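Anopheles Plasmodium-responsive Leucine-rich repeat protein 1B (PDB 4XGO) probably takes part in the mosquito's response to Plasmodium and may interact with LRIM1; the leucine-rich repeat domain is the part in the crystal. Local coordinates at residues M102-L107 against L126-L131. Sequence-based numbering, arbitrary orientation. Where two conformers were deposited one is given.
Sequences MSNNNL and LSSNRL. With NAG (2-acetamido-2-deoxy-beta-D-glucopyranose), chain C.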
loop_
_atom_site.group_PDB
_atom_site.type_symbol
_atom_site.label_atom_id
_atom_site.label_comp_id
_atom_site.label_asym_id
_atom_site.label_seq_id
_atom_site.Cartn_x
_atom_site.Cartn_y
_atom_site.Cartn_z
ATOM N N MET A 102 -4.635 -0.478 -15.721
ATOM C CA MET A 102 -5.057 -1.545 -14.830
ATOM C C MET A 102 -3.912 -1.937 -13.877
ATOM O O MET A 102 -3.676 -3.110 -13.589
ATOM C CB MET A 102 -5.491 -2.709 -15.709
ATOM C CG MET A 102 -6.512 -3.601 -15.084
ATOM S SD MET A 102 -7.140 -4.701 -16.389
ATOM C CE MET A 102 -8.573 -3.858 -17.022
ATOM N N SER A 103 -3.222 -0.932 -13.371
ATOM C CA SER A 103 -2.180 -1.183 -12.398
ATOM C C SER A 103 -2.794 -1.705 -11.106
ATOM O O SER A 103 -3.971 -1.495 -10.829
ATOM C CB SER A 103 -1.338 0.066 -12.129
ATOM O OG SER A 103 -2.057 1.012 -11.345
ATOM N N ASN A 104 -1.987 -2.411 -10.320
ATOM C CA ASN A 104 -2.404 -2.807 -8.981
ATOM C C ASN A 104 -3.668 -3.662 -8.971
ATOM O O ASN A 104 -4.569 -3.462 -8.162
ATOM C CB ASN A 104 -2.554 -1.557 -8.097
ATOM C CG ASN A 104 -1.239 -0.830 -7.887
ATOM O OD1 ASN A 104 -0.852 0.053 -8.664
ATOM N ND2 ASN A 104 -0.507 -1.244 -6.879
ATOM N N ASN A 105 -3.741 -4.600 -9.910
ATOM C CA ASN A 105 -4.676 -5.714 -9.823
ATOM C C ASN A 105 -3.869 -7.003 -9.553
ATOM O O ASN A 105 -2.748 -6.934 -9.042
ATOM C CB ASN A 105 -5.519 -5.813 -11.104
ATOM C CG ASN A 105 -6.661 -4.799 -11.139
ATOM O OD1 ASN A 105 -7.803 -5.139 -10.880
ATOM N ND2 ASN A 105 -6.343 -3.550 -11.430
ATOM N N ASN A 106 -4.458 -8.153 -9.849
ATOM C CA ASN A 106 -3.788 -9.436 -9.671
ATOM C C ASN A 106 -3.676 -10.167 -10.990
ATOM O O ASN A 106 -3.729 -11.412 -11.027
ATOM C CB ASN A 106 -4.564 -10.300 -8.665
ATOM C CG ASN A 106 -4.675 -9.655 -7.297
ATOM O OD1 ASN A 106 -5.744 -9.669 -6.678
ATOM N ND2 ASN A 106 -3.587 -9.101 -6.814
ATOM N N LEU A 107 -3.465 -9.431 -12.077
ATOM C CA LEU A 107 -3.493 -10.054 -13.398
ATOM C C LEU A 107 -2.314 -10.988 -13.597
ATOM O O LEU A 107 -1.174 -10.630 -13.272
ATOM C CB LEU A 107 -3.479 -9.009 -14.485
ATOM C CG LEU A 107 -4.706 -8.114 -14.574
ATOM C CD1 LEU A 107 -4.315 -7.024 -15.554
ATOM C CD2 LEU A 107 -5.935 -8.880 -15.020
ATOM N N LEU A 126 0.109 -1.352 -16.733
ATOM C CA LEU A 126 -0.135 -2.662 -16.157
ATOM C C LEU A 126 0.806 -2.950 -14.992
ATOM O O LEU A 126 1.007 -4.128 -14.626
ATOM C CB LEU A 126 0.050 -3.736 -17.230
ATOM C CG LEU A 126 -0.995 -3.730 -18.355
ATOM C CD1 LEU A 126 -0.633 -4.696 -19.461
ATOM C CD2 LEU A 126 -2.370 -4.033 -17.802
ATOM N N SER A 127 1.363 -1.898 -14.391
ATOM C CA SER A 127 2.314 -2.097 -13.311
ATOM C C SER A 127 1.646 -2.757 -12.098
ATOM O O SER A 127 0.457 -2.618 -11.878
ATOM C CB SER A 127 2.960 -0.774 -12.909
ATOM O OG SER A 127 2.015 0.051 -12.263
ATOM N N SER A 128 2.442 -3.505 -11.333
ATOM C CA SER A 128 2.013 -4.042 -10.043
ATOM C C SER A 128 0.842 -5.010 -10.184
ATOM O O SER A 128 -0.173 -4.894 -9.504
ATOM C CB SER A 128 1.709 -2.930 -9.030
ATOM O OG SER A 128 2.853 -2.128 -8.775
ATOM N N ASN A 129 1.002 -5.958 -11.086
ATOM C CA ASN A 129 0.153 -7.133 -11.150
ATOM C C ASN A 129 1.023 -8.376 -10.867
ATOM O O ASN A 129 2.010 -8.271 -10.132
ATOM C CB ASN A 129 -0.511 -7.174 -12.514
ATOM C CG ASN A 129 -1.679 -6.216 -12.607
ATOM O OD1 ASN A 129 -2.755 -6.510 -12.112
ATOM N ND2 ASN A 129 -1.484 -5.108 -13.277
ATOM N N ARG A 130 0.654 -9.531 -11.425
ATOM C CA ARG A 130 1.478 -10.747 -11.330
ATOM C C ARG A 130 1.740 -11.327 -12.709
ATOM O O ARG A 130 1.704 -12.557 -12.896
ATOM C CB ARG A 130 0.776 -11.813 -10.495
ATOM C CG ARG A 130 0.351 -11.410 -9.103
ATOM C CD ARG A 130 -0.455 -12.539 -8.460
ATOM N NE ARG A 130 -1.764 -12.744 -9.084
ATOM C CZ ARG A 130 -2.682 -13.619 -8.673
ATOM N NH1 ARG A 130 -2.421 -14.418 -7.633
ATOM N NH2 ARG A 130 -3.867 -13.709 -9.300
ATOM N N LEU A 131 1.974 -10.454 -13.683
ATOM C CA LEU A 131 1.988 -10.852 -15.081
ATOM C C LEU A 131 3.179 -11.726 -15.417
ATOM O O LEU A 131 4.312 -11.344 -15.154
ATOM C CB LEU A 131 1.986 -9.638 -15.991
ATOM C CG LEU A 131 0.638 -8.907 -16.023
ATOM C CD1 LEU A 131 0.836 -7.591 -16.750
ATOM C CD2 LEU A 131 -0.413 -9.768 -16.714
HETATM C C1 NAG C . 5.645 2.839 -13.800
HETATM C C2 NAG C . 6.157 4.264 -13.592
HETATM C C3 NAG C . 6.781 4.399 -12.200
HETATM C C4 NAG C . 5.803 3.965 -11.119
HETATM C C5 NAG C . 5.201 2.606 -11.492
HETATM C C6 NAG C . 4.079 2.255 -10.510
HETATM C C7 NAG C . 7.357 5.707 -15.142
HETATM C C8 NAG C . 8.528 5.895 -16.053
HETATM N N2 NAG C . 7.214 4.545 -14.522
HETATM O O3 NAG C . 7.248 5.719 -11.975
HETATM O O4 NAG C . 6.502 3.748 -9.888
HETATM O O5 NAG C . 4.673 2.599 -12.810
HETATM O O6 NAG C . 4.619 1.226 -9.703
HETATM O O7 NAG C . 6.559 6.622 -14.996
HETATM O O HOH W 1 1.922 0.218 -9.577
#
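Asn129 reaches from the loop 126-131 into the turn 102-107 and holds it through its side-chain amide. ND2 donates to Met102 O at 3.0 Å, almost straight at 177° and in the plane of the amide; its second bond runs back to Leu126 O of its own loop. OD1 appears to accept the N-H of Leu107, but it sits too close to Asn105 in the model, which makes its exact place less sure. With CG anti to the carbonyl carbon (chi1 -78°), the amide is carried alongside Leu107, and the side chain probably spans both ends of the preceding turn.

Backbone bonds add to this: Asn104 N gives to Ser127 O at 2.9 Å, and Arg130 N to Leu107 O at 2.8 Å. At the surface, Arg130 bends at chi3 (-69°) and grips Asn106 O side-on with NE and NH2, the oxygen lying at the edge of the guanidinium; NH2, at 2.9 Å, uses a carbonyl lone pair, and also makes a salt bridge to Glu108. On the inner side, Leu107 CB packs on Leu131 CD2 at 3.9 Å. Near the glycan, one water joins Asn104 OD1, Ser128 OG and the sugar O6, and Ser127 OG in one of its two conformers.

The same asparagine position recurs in the neighbouring turns: Asn105 bonds with OD1 to Leu83 N and with ND2 to Leu78 O, while Asn150 bonds to Leu126 O and Leu131 N. Each segment follows a short parallel strand, 99-101 or 123-125, and this continuous row of asparagines, one per turn and bonded to the backbone of the preceding turn, is characteristic of a leucine-rich repeat solenoid.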